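Local coordinates for molybdopterin biosynthesis Mog protein (Mycobacterium tuberculosis, PDB 2G4R) that probably binds molybdopterin and takes part in the biosynthesis of the molybdenum cofactor, at residues 20-23 against 24-28; 30-34 against 35-39; 77-80 against 81-85; 99-102 against 103-106. All blocks are in the same frame, centred on the assembly; numbering follows the deposited sequence.

Contact 1: 20-23 against 24-28; sequences YTDD and CGPII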
loop_
_atom_site.group_PDB
_atom_site.type_symbol
_atom_site.label_atom_id
_atom_site.label_comp_id
_atom_site.label_asym_id
_atom_site.label_seq_id
_atom_site.Cartn_x
_atom_site.Cartn_y
_atom_site.Cartn_z
ATOM N N TYR A 20 -7.071 -4.730 -1.781
ATOM C CA TYR A 20 -7.221 -5.756 -2.797
ATOM C C TYR A 20 -6.249 -6.926 -2.662
ATOM O O TYR A 20 -5.156 -6.781 -2.161
ATOM C CB TYR A 20 -7.128 -5.162 -4.197
ATOM C CG TYR A 20 -7.977 -5.905 -5.183
ATOM C CD1 TYR A 20 -9.357 -5.749 -5.178
ATOM C CD2 TYR A 20 -7.414 -6.811 -6.106
ATOM C CE1 TYR A 20 -10.165 -6.428 -6.078
ATOM C CE2 TYR A 20 -8.235 -7.514 -7.009
ATOM C CZ TYR A 20 -9.607 -7.312 -6.983
ATOM O OH TYR A 20 -10.452 -7.985 -7.859
ATOM N N THR A 21 -6.669 -8.093 -3.140
ATOM C CA THR A 21 -5.895 -9.301 -3.008
ATOM C C THR A 21 -4.636 -9.299 -3.916
ATOM O O THR A 21 -4.721 -8.930 -5.071
ATOM C CB THR A 21 -6.745 -10.481 -3.495
ATOM O OG1 THR A 21 -7.157 -10.222 -4.846
ATOM C CG2 THR A 21 -7.936 -10.625 -2.650
ATOM N N ASP A 22 -3.485 -9.743 -3.420
ATOM C CA ASP A 22 -2.337 -10.028 -4.325
ATOM C C ASP A 22 -2.266 -11.557 -4.508
ATOM O O ASP A 22 -1.727 -12.232 -3.641
ATOM C CB ASP A 22 -1.021 -9.503 -3.709
ATOM C CG ASP A 22 0.247 -10.023 -4.448
ATOM O OD1 ASP A 22 0.140 -10.325 -5.655
ATOM O OD2 ASP A 22 1.323 -10.137 -3.825
ATOM N N ASP A 23 -2.783 -12.107 -5.608
ATOM C CA ASP A 23 -2.602 -13.556 -5.819
ATOM C C ASP A 23 -1.364 -13.883 -6.646
ATOM O O ASP A 23 -0.859 -15.011 -6.559
ATOM C CB ASP A 23 -3.827 -14.279 -6.365
ATOM C CG ASP A 23 -4.552 -13.506 -7.407
ATOM O OD1 ASP A 23 -3.985 -12.556 -8.006
ATOM O OD2 ASP A 23 -5.731 -13.843 -7.590
ATOM N N CYS A 24 -0.817 -12.894 -7.363
ATOM C CA CYS A 24 0.344 -13.132 -8.186
ATOM C C CYS A 24 1.677 -13.239 -7.435
ATOM O O CYS A 24 2.495 -14.080 -7.743
ATOM C CB CYS A 24 0.426 -12.061 -9.278
ATOM S SG CYS A 24 -0.895 -12.180 -10.510
ATOM N N GLY A 25 1.905 -12.335 -6.489
ATOM C CA GLY A 25 3.082 -12.359 -5.658
ATOM C C GLY A 25 3.428 -13.684 -4.976
ATOM O O GLY A 25 4.553 -14.124 -5.063
ATOM N N PRO A 26 2.464 -14.303 -4.268
ATOM C CA PRO A 26 2.707 -15.649 -3.712
ATOM C C PRO A 26 3.111 -16.719 -4.762
ATOM O O PRO A 26 3.984 -17.537 -4.477
ATOM C CB PRO A 26 1.381 -16.004 -3.043
ATOM C CG PRO A 26 0.657 -14.635 -2.832
ATOM C CD PRO A 26 1.134 -13.762 -3.916
ATOM N N ILE A 27 2.513 -16.689 -5.943
ATOM C CA ILE A 27 2.917 -17.593 -7.000
ATOM C C ILE A 27 4.417 -17.414 -7.326
ATOM O O ILE A 27 5.181 -18.386 -7.403
ATOM C CB ILE A 27 2.048 -17.478 -8.288
ATOM C CG1 ILE A 27 0.578 -17.814 -7.982
ATOM C CG2 ILE A 27 2.659 -18.412 -9.355
ATOM C CD1 ILE A 27 -0.390 -17.397 -9.040
ATOM N N ILE A 28 4.829 -16.158 -7.489
ATOM C CA ILE A 28 6.217 -15.860 -7.822
ATOM C C ILE A 28 7.146 -16.275 -6.662
ATOM O O ILE A 28 8.200 -16.876 -6.879
ATOM C CB ILE A 28 6.419 -14.353 -8.195
ATOM C CG1 ILE A 28 5.509 -13.962 -9.369
ATOM C CG2 ILE A 28 7.906 -14.061 -8.561
ATOM C CD1 ILE A 28 5.424 -12.483 -9.577
#
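D22 and D23 lead into the first turn of helix 24-34, and each meets that turn differently. D22 turns its carboxylate back onto the helix start: with CG anti to the backbone N (chi1 168°), OD1 accepts from the backbone N of G25 in a nearly straight 2.8 Å bond. The N-H comes in on the syn side of OD1, somewhat out of the carboxylate plane. This is a capping bond, satisfying an amide that has no earlier turn of helix to bond to, and the negative charge there should suit the helix dipole. The second oxygen, OD2, rests 3.4 Å from CA of G25. D23 works mostly through its backbone. Its carbonyl O is lined by apolar carbons, with CG1 of I27 at 3.5 Å and CD of P26 equally far off, while the P26 ring also lies against D22 O, 3.3 Å from its CD. The D23 carboxylate lies beside C24, its OD1 4.0 Å from C24 SG. C24 sends SG beside its own backbone N (chi1 -68°) and into the interior. There it packs on V135 of helix 132-143 and S69 of strand 65-69. I27 meets P132 and R136, also of helix 132-143, D22 rests on V10 of strand 6-11 and on Q41 of the second subunit, and I28 reaches strands 6-11 and 65-69.

Contact 2: 30-34 against 35-39; sequences GWLEQ and HGFSS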
loop_
_atom_site.group_PDB
_atom_site.type_symbol
_atom_site.label_atom_id
_atom_site.label_comp_id
_atom_site.label_asym_id
_atom_site.label_seq_id
_atom_site.Cartn_x
_atom_site.Cartn_y
_atom_site.Cartn_z
ATOM N N GLY A 30 6.775 -18.635 -4.464
ATOM C CA GLY A 30 6.888 -20.083 -4.386
ATOM C C GLY A 30 7.790 -20.620 -5.470
ATOM O O GLY A 30 8.616 -21.499 -5.231
ATOM N N TRP A 31 7.632 -20.089 -6.679
ATOM C CA TRP A 31 8.475 -20.507 -7.793
ATOM C C TRP A 31 9.953 -20.151 -7.512
ATOM O O TRP A 31 10.876 -20.938 -7.802
ATOM C CB TRP A 31 7.961 -19.891 -9.086
ATOM C CG TRP A 31 8.732 -20.204 -10.338
ATOM C CD1 TRP A 31 8.425 -21.128 -11.287
ATOM C CD2 TRP A 31 9.899 -19.526 -10.798
ATOM N NE1 TRP A 31 9.351 -21.095 -12.299
ATOM C CE2 TRP A 31 10.262 -20.109 -12.028
ATOM C CE3 TRP A 31 10.662 -18.472 -10.301
ATOM C CZ2 TRP A 31 11.368 -19.691 -12.748
ATOM C CZ3 TRP A 31 11.792 -18.056 -11.027
ATOM C CH2 TRP A 31 12.114 -18.658 -12.237
ATOM N N LEU A 32 10.193 -18.974 -6.954
ATOM C CA LEU A 32 11.570 -18.578 -6.617
ATOM C C LEU A 32 12.229 -19.531 -5.610
ATOM O O LEU A 32 13.452 -19.808 -5.666
ATOM C CB LEU A 32 11.582 -17.156 -6.088
ATOM C CG LEU A 32 11.497 -16.040 -7.165
ATOM C CD1 LEU A 32 11.350 -14.669 -6.532
ATOM C CD2 LEU A 32 12.724 -16.020 -8.093
ATOM N N GLU A 33 11.418 -20.012 -4.684
ATOM C CA GLU A 33 11.872 -20.942 -3.630
ATOM C C GLU A 33 12.291 -22.271 -4.261
ATOM O O GLU A 33 13.248 -22.896 -3.829
ATOM C CB GLU A 33 10.718 -21.114 -2.624
ATOM C CG GLU A 33 10.823 -22.196 -1.514
ATOM C CD GLU A 33 9.487 -22.350 -0.685
ATOM O OE1 GLU A 33 9.470 -23.243 0.212
ATOM O OE2 GLU A 33 8.465 -21.603 -0.924
ATOM N N GLN A 34 11.566 -22.670 -5.313
ATOM C CA GLN A 34 11.860 -23.860 -6.065
ATOM C C GLN A 34 13.116 -23.725 -6.919
ATOM O O GLN A 34 13.655 -24.737 -7.363
ATOM C CB GLN A 34 10.653 -24.271 -6.898
ATOM C CG GLN A 34 9.399 -24.399 -6.017
ATOM C CD GLN A 34 8.443 -25.491 -6.464
ATOM O OE1 GLN A 34 8.755 -26.701 -6.358
ATOM N NE2 GLN A 34 7.271 -25.081 -6.968
ATOM N N HIS A 35 13.601 -22.500 -7.137
ATOM C CA HIS A 35 14.759 -22.281 -8.017
ATOM C C HIS A 35 15.976 -21.653 -7.311
ATOM O O HIS A 35 16.780 -20.961 -7.927
ATOM C CB HIS A 35 14.336 -21.434 -9.235
ATOM C CG HIS A 35 13.431 -22.156 -10.182
ATOM N ND1 HIS A 35 12.082 -22.328 -9.947
ATOM C CD2 HIS A 35 13.683 -22.770 -11.364
ATOM C CE1 HIS A 35 11.545 -23.019 -10.939
ATOM N NE2 HIS A 35 12.494 -23.301 -11.808
ATOM N N GLY A 36 16.124 -21.905 -6.017
ATOM C CA GLY A 36 17.369 -21.567 -5.322
ATOM C C GLY A 36 17.435 -20.181 -4.718
ATOM O O GLY A 36 18.488 -19.724 -4.261
ATOM N N PHE A 37 16.310 -19.490 -4.710
ATOM C CA PHE A 37 16.237 -18.274 -3.965
ATOM C C PHE A 37 15.566 -18.685 -2.673
ATOM O O PHE A 37 15.248 -19.859 -2.446
ATOM C CB PHE A 37 15.422 -17.235 -4.738
ATOM C CG PHE A 37 15.939 -16.995 -6.115
ATOM C CD1 PHE A 37 15.689 -17.897 -7.131
ATOM C CD2 PHE A 37 16.704 -15.867 -6.393
ATOM C CE1 PHE A 37 16.194 -17.671 -8.405
ATOM C CE2 PHE A 37 17.202 -15.634 -7.657
ATOM C CZ PHE A 37 16.948 -16.531 -8.665
ATOM N N SER A 38 15.344 -17.734 -1.806
ATOM C CA SER A 38 14.421 -17.969 -0.700
ATOM C C SER A 38 14.643 -16.801 0.194
ATOM O O SER A 38 15.612 -16.067 0.004
ATOM C CB SER A 38 14.719 -19.274 0.066
ATOM O OG SER A 38 16.063 -19.301 0.562
ATOM N N SER A 39 13.711 -16.523 1.086
ATOM C CA SER A 39 12.300 -16.639 0.844
ATOM C C SER A 39 12.100 -15.172 0.564
ATOM O O SER A 39 12.557 -14.307 1.353
ATOM C CB SER A 39 11.558 -17.075 2.113
ATOM O OG SER A 39 12.252 -16.636 3.286
#
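The W31 indole and the H35 imidazole lie face to face as an offset stack, with the six-membered ring of W31 and the H35 ring centred 4.0 Å apart and their planes inclined by 24°. H35 ND1 sits over the middle of the indole and W31 CZ2 over the middle of the imidazole. The edge of the imidazole is used too: ND1 donates to W31 O, 2.8 Å away and nearly in the ring plane, so stack and bond together fix the ring's rotation. One face of F37 takes L32 CD2, which lies 3.6 Å from F37 CD1 in a CH-pi contact, while L32 O meets the F37 ring at its edge. That oxygen accepts two backbone bonds from opposite faces of its carbonyl plane, from H35 N at 3.1 Å and F37 N at 3.0 Å. L32 and F37 both pack on A6 of strand 6-11, and W31 on L139 and L142 of helix 132-143. G36 has the left-handed backbone (phi 90°) that turns the chain out of helix 24-34. This glycine and the six-to-one bond from F37 N to L32 O recall a Schellman motif, although its second bond, G36 N to E33 O (3.7 Å), is not made.

Contact 3: 77-80 against 81-85; sequences TDTT and PEHTV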
loop_
_atom_site.group_PDB
_atom_site.type_symbol
_atom_site.label_atom_id
_atom_site.label_comp_id
_atom_site.label_asym_id
_atom_site.label_seq_id
_atom_site.Cartn_x
_atom_site.Cartn_y
_atom_site.Cartn_z
ATOM N N THR A 77 -3.730 3.634 -16.826
ATOM C CA THR A 77 -2.803 3.587 -15.734
ATOM C C THR A 77 -1.649 2.541 -15.805
ATOM O O THR A 77 -0.871 2.459 -14.860
ATOM C CB THR A 77 -3.610 3.311 -14.456
ATOM O OG1 THR A 77 -4.440 2.148 -14.653
ATOM C CG2 THR A 77 -4.484 4.503 -14.130
ATOM N N ASP A 78 -1.566 1.743 -16.880
ATOM C CA ASP A 78 -0.510 0.719 -17.011
ATOM C C ASP A 78 0.786 1.326 -17.510
ATOM O O ASP A 78 0.916 1.552 -18.696
ATOM C CB ASP A 78 -0.934 -0.336 -18.030
ATOM C CG ASP A 78 -2.091 -1.160 -17.578
ATOM O OD1 ASP A 78 -2.191 -1.489 -16.394
ATOM O OD2 ASP A 78 -2.893 -1.505 -18.442
ATOM N N THR A 79 1.729 1.608 -16.622
ATOM C CA THR A 79 3.017 2.168 -17.019
ATOM C C THR A 79 4.238 1.350 -16.559
ATOM O O THR A 79 5.345 1.845 -16.555
ATOM C CB THR A 79 3.129 3.625 -16.488
ATOM O OG1 THR A 79 2.969 3.618 -15.065
ATOM C CG2 THR A 79 2.027 4.494 -17.125
ATOM N N THR A 80 4.053 0.081 -16.188
ATOM C CA THR A 80 5.161 -0.755 -15.751
ATOM C C THR A 80 6.278 -0.821 -16.841
ATOM O O THR A 80 7.457 -0.702 -16.516
ATOM C CB THR A 80 4.676 -2.167 -15.265
ATOM O OG1 THR A 80 3.782 -2.067 -14.119
ATOM C CG2 THR A 80 5.858 -3.042 -14.885
ATOM N N PRO A 81 5.927 -1.042 -18.121
ATOM C CA PRO A 81 6.967 -1.207 -19.186
ATOM C C PRO A 81 7.829 0.064 -19.301
ATOM O O PRO A 81 9.037 0.004 -19.364
ATOM C CB PRO A 81 6.107 -1.364 -20.459
ATOM C CG PRO A 81 4.846 -1.850 -20.003
ATOM C CD PRO A 81 4.592 -1.171 -18.690
ATOM N N GLU A 82 7.188 1.221 -19.252
ATOM C CA GLU A 82 7.913 2.491 -19.273
ATOM C C GLU A 82 8.876 2.643 -18.135
ATOM O O GLU A 82 10.030 3.000 -18.350
ATOM C CB GLU A 82 6.934 3.688 -19.258
ATOM C CG GLU A 82 6.217 3.966 -20.536
ATOM C CD GLU A 82 5.070 2.999 -20.867
ATOM O OE1 GLU A 82 4.629 2.189 -20.015
ATOM O OE2 GLU A 82 4.611 3.061 -22.031
ATOM N N HIS A 83 8.410 2.439 -16.911
ATOM C CA HIS A 83 9.293 2.501 -15.754
ATOM C C HIS A 83 10.448 1.490 -15.761
ATOM O O HIS A 83 11.534 1.798 -15.245
ATOM C CB HIS A 83 8.537 2.445 -14.432
ATOM C CG HIS A 83 7.801 3.700 -14.126
ATOM N ND1 HIS A 83 8.404 4.791 -13.526
ATOM C CD2 HIS A 83 6.531 4.078 -14.406
ATOM C CE1 HIS A 83 7.522 5.773 -13.424
ATOM N NE2 HIS A 83 6.369 5.356 -13.915
ATOM N N THR A 84 10.198 0.294 -16.317
ATOM C CA THR A 84 11.189 -0.778 -16.434
ATOM C C THR A 84 12.252 -0.384 -17.473
ATOM O O THR A 84 13.467 -0.483 -17.208
ATOM C CB THR A 84 10.468 -2.110 -16.835
ATOM O OG1 THR A 84 9.422 -2.401 -15.884
ATOM C CG2 THR A 84 11.406 -3.300 -16.930
ATOM N N VAL A 85 11.790 0.010 -18.656
ATOM C CA VAL A 85 12.695 0.464 -19.710
ATOM C C VAL A 85 13.591 1.602 -19.177
ATOM O O VAL A 85 14.771 1.636 -19.508
ATOM C CB VAL A 85 11.966 0.973 -20.969
ATOM C CG1 VAL A 85 12.980 1.729 -21.970
ATOM C CG2 VAL A 85 11.233 -0.174 -21.705
#
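The first turn of helix 80-87 is built by T79 and T80 pairing with H83 and T84, T79 standing at the N-cap position. T79 makes no capping bond with its side chain; its carbonyl does the work, T79 O accepting from H83 N at 3.1 Å in an almost straight bond (178°). The T79 and H83 side chains run side by side, the T79 hydroxyl at the edge of the imidazole, OG1 3.7 Å from CD2. E82 folds back over T79, its chain bent at chi2 (75°), which sets OE1 3.4 Å from T79 CA; its other oxygen, OE2, makes a salt bridge to R114. P81, in the first turn, has no N-H to offer, and none is called for where no earlier turn supplies a carbonyl. The turn follows the glycine-rich loop after strand 65-69, part of the sequence signature of molybdopterin-binding domains, and T80 is bonded to that loop: OG1 to G70 O, and backbone to backbone with G71. Further along, T80 O receives T84 N at 2.9 Å. Placed beside its own backbone N (chi1 -55°), OG1 of T84 also lies 2.7 Å from T80 O, but it is hydrogen-bonded to N127 OD1 too, and which takes its proton is not settled. T84 packs on I125 of strand 123-128 and L55 of helix 49-60, and H83 on N49 and V51.

Contact 4: 99-102 against 103-106; sequences IRRS and GLPK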
loop_
_atom_site.group_PDB
_atom_site.type_symbol
_atom_site.label_atom_id
_atom_site.label_comp_id
_atom_site.label_asym_id
_atom_site.label_seq_id
_atom_site.Cartn_x
_atom_site.Cartn_y
_atom_site.Cartn_z
ATOM N N ILE A 99 7.480 -14.995 -23.341
ATOM C CA ILE A 99 6.508 -14.824 -22.236
ATOM C C ILE A 99 5.098 -14.482 -22.759
ATOM O O ILE A 99 4.122 -15.085 -22.300
ATOM C CB ILE A 99 6.996 -13.810 -21.182
ATOM C CG1 ILE A 99 8.221 -14.380 -20.412
ATOM C CG2 ILE A 99 5.868 -13.446 -20.158
ATOM C CD1 ILE A 99 9.026 -13.293 -19.650
ATOM N N ARG A 100 4.986 -13.551 -23.720
ATOM C CA ARG A 100 3.693 -13.295 -24.398
ATOM C C ARG A 100 3.145 -14.520 -25.056
ATOM O O ARG A 100 1.962 -14.872 -24.863
ATOM C CB ARG A 100 3.754 -12.168 -25.430
ATOM C CG ARG A 100 3.579 -10.784 -24.835
ATOM C CD ARG A 100 3.560 -9.726 -25.979
ATOM N NE ARG A 100 4.906 -9.463 -26.408
ATOM C CZ ARG A 100 5.749 -8.634 -25.774
ATOM N NH1 ARG A 100 6.959 -8.495 -26.266
ATOM N NH2 ARG A 100 5.411 -7.947 -24.664
ATOM N N ARG A 101 3.976 -15.218 -25.803
ATOM C CA ARG A 101 3.467 -16.393 -26.542
ATOM C C ARG A 101 3.103 -17.561 -25.637
ATOM O O ARG A 101 2.378 -18.432 -26.059
ATOM C CB ARG A 101 4.485 -16.902 -27.534
ATOM C CG ARG A 101 4.529 -16.113 -28.796
ATOM C CD ARG A 101 5.572 -16.657 -29.725
ATOM N NE ARG A 101 6.840 -15.916 -29.621
ATOM C CZ ARG A 101 7.997 -16.410 -29.179
ATOM N NH1 ARG A 101 8.131 -17.678 -28.809
ATOM N NH2 ARG A 101 9.051 -15.630 -29.148
ATOM N N SER A 102 3.630 -17.558 -24.409
ATOM C CA SER A 102 3.465 -18.662 -23.461
ATOM C C SER A 102 1.971 -18.824 -23.097
ATOM O O SER A 102 1.485 -19.929 -22.953
ATOM C CB SER A 102 4.336 -18.408 -22.208
ATOM O OG SER A 102 3.721 -17.529 -21.239
ATOM N N GLY A 103 1.253 -17.720 -22.982
ATOM C CA GLY A 103 -0.121 -17.751 -22.484
ATOM C C GLY A 103 -1.122 -17.752 -23.609
ATOM O O GLY A 103 -2.339 -17.751 -23.397
ATOM N N LEU A 104 -0.587 -17.772 -24.820
ATOM C CA LEU A 104 -1.358 -17.416 -25.973
ATOM C C LEU A 104 -2.436 -18.430 -26.263
ATOM O O LEU A 104 -3.612 -18.055 -26.309
ATOM C CB LEU A 104 -0.450 -17.222 -27.186
ATOM C CG LEU A 104 -1.042 -16.326 -28.252
ATOM C CD1 LEU A 104 -1.566 -15.021 -27.658
ATOM C CD2 LEU A 104 0.063 -16.058 -29.301
ATOM N N PRO A 105 -2.060 -19.724 -26.380
ATOM C CA PRO A 105 -2.910 -20.736 -26.999
ATOM C C PRO A 105 -4.396 -20.391 -27.298
ATOM O O PRO A 105 -4.732 -20.577 -28.482
ATOM C CB PRO A 105 -2.659 -21.991 -26.145
ATOM C CG PRO A 105 -1.331 -21.597 -25.265
ATOM C CD PRO A 105 -0.812 -20.360 -25.930
ATOM N N LYS A 106 -5.307 -19.922 -26.406
ATOM C CA LYS A 106 -5.390 -19.959 -24.903
ATOM C C LYS A 106 -5.997 -18.643 -24.360
ATOM O O LYS A 106 -7.220 -18.537 -24.226
ATOM C CB LYS A 106 -4.108 -20.299 -24.130
ATOM C CG LYS A 106 -4.276 -20.320 -22.589
ATOM C CD LYS A 106 -4.513 -21.746 -22.072
ATOM C CE LYS A 106 -4.144 -21.925 -20.600
ATOM N NZ LYS A 106 -2.668 -21.883 -20.326
HETATM O O HOH W 1 -0.841 -20.848 -22.062
#
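L104 folds back against R101 as the chain leaves helix 93-102. Its CB rests 3.3 Å from R101 O; CG, turned anti to the backbone N (chi1 -156°), carries the methyls past R101 to S110 and V111, on which the side chain packs, and CD2 comes no nearer to R101 than 4.5 Å, from its CG. R101 O has a second task, accepting from L104 N at 3.3 Å, with the donor well above the carbonyl plane and not on a lone pair. One residue earlier, G103 N makes a weak bond to R100 O. Both bonds span three residues, the tightened spacing of a 3-10 turn, and with them the regular helix runs out. S102 pins the same end: its OG donates to I99 O at 2.7 Å, which ties the side chain back along the helix, while S102 packs on D137 and V141 of helix 132-143. P105 CD lies 3.7 Å from R101 O. Across the turn, a water bridges the ends of the segments, donating to S102 O and accepting from K106 NZ, each at 2.7 Å. The R100 guanidinium leads away to a salt bridge with D97 and to the carbonyls of S113 and G115.

Overall arrangement
Contacts 1 and 2 occupy the two ends of helix 24-34: a carboxylate caps its start, and a glycine turn with stacked rings closes its end. Contact 3 starts another helix, but with backbone carbonyls, the T79 side chain making no capping bond. Contact 4 ends helix 93-102 on weaker, longer bonds and a bridging water. All four are partly buried: contact 3, centred about 11 Å from the chain's centre, has three buried residues of seven, whereas contacts 2 and 4, centred about 15 and 16 Å out, have two each. Contacts 1, 2 and 4 share helix 132-143 as a packing partner; contact 3 faces helix 49-60 and strand 123-128. Contacts 1, 2 and 3 also touch neighbouring subunits; contact 4 touches none.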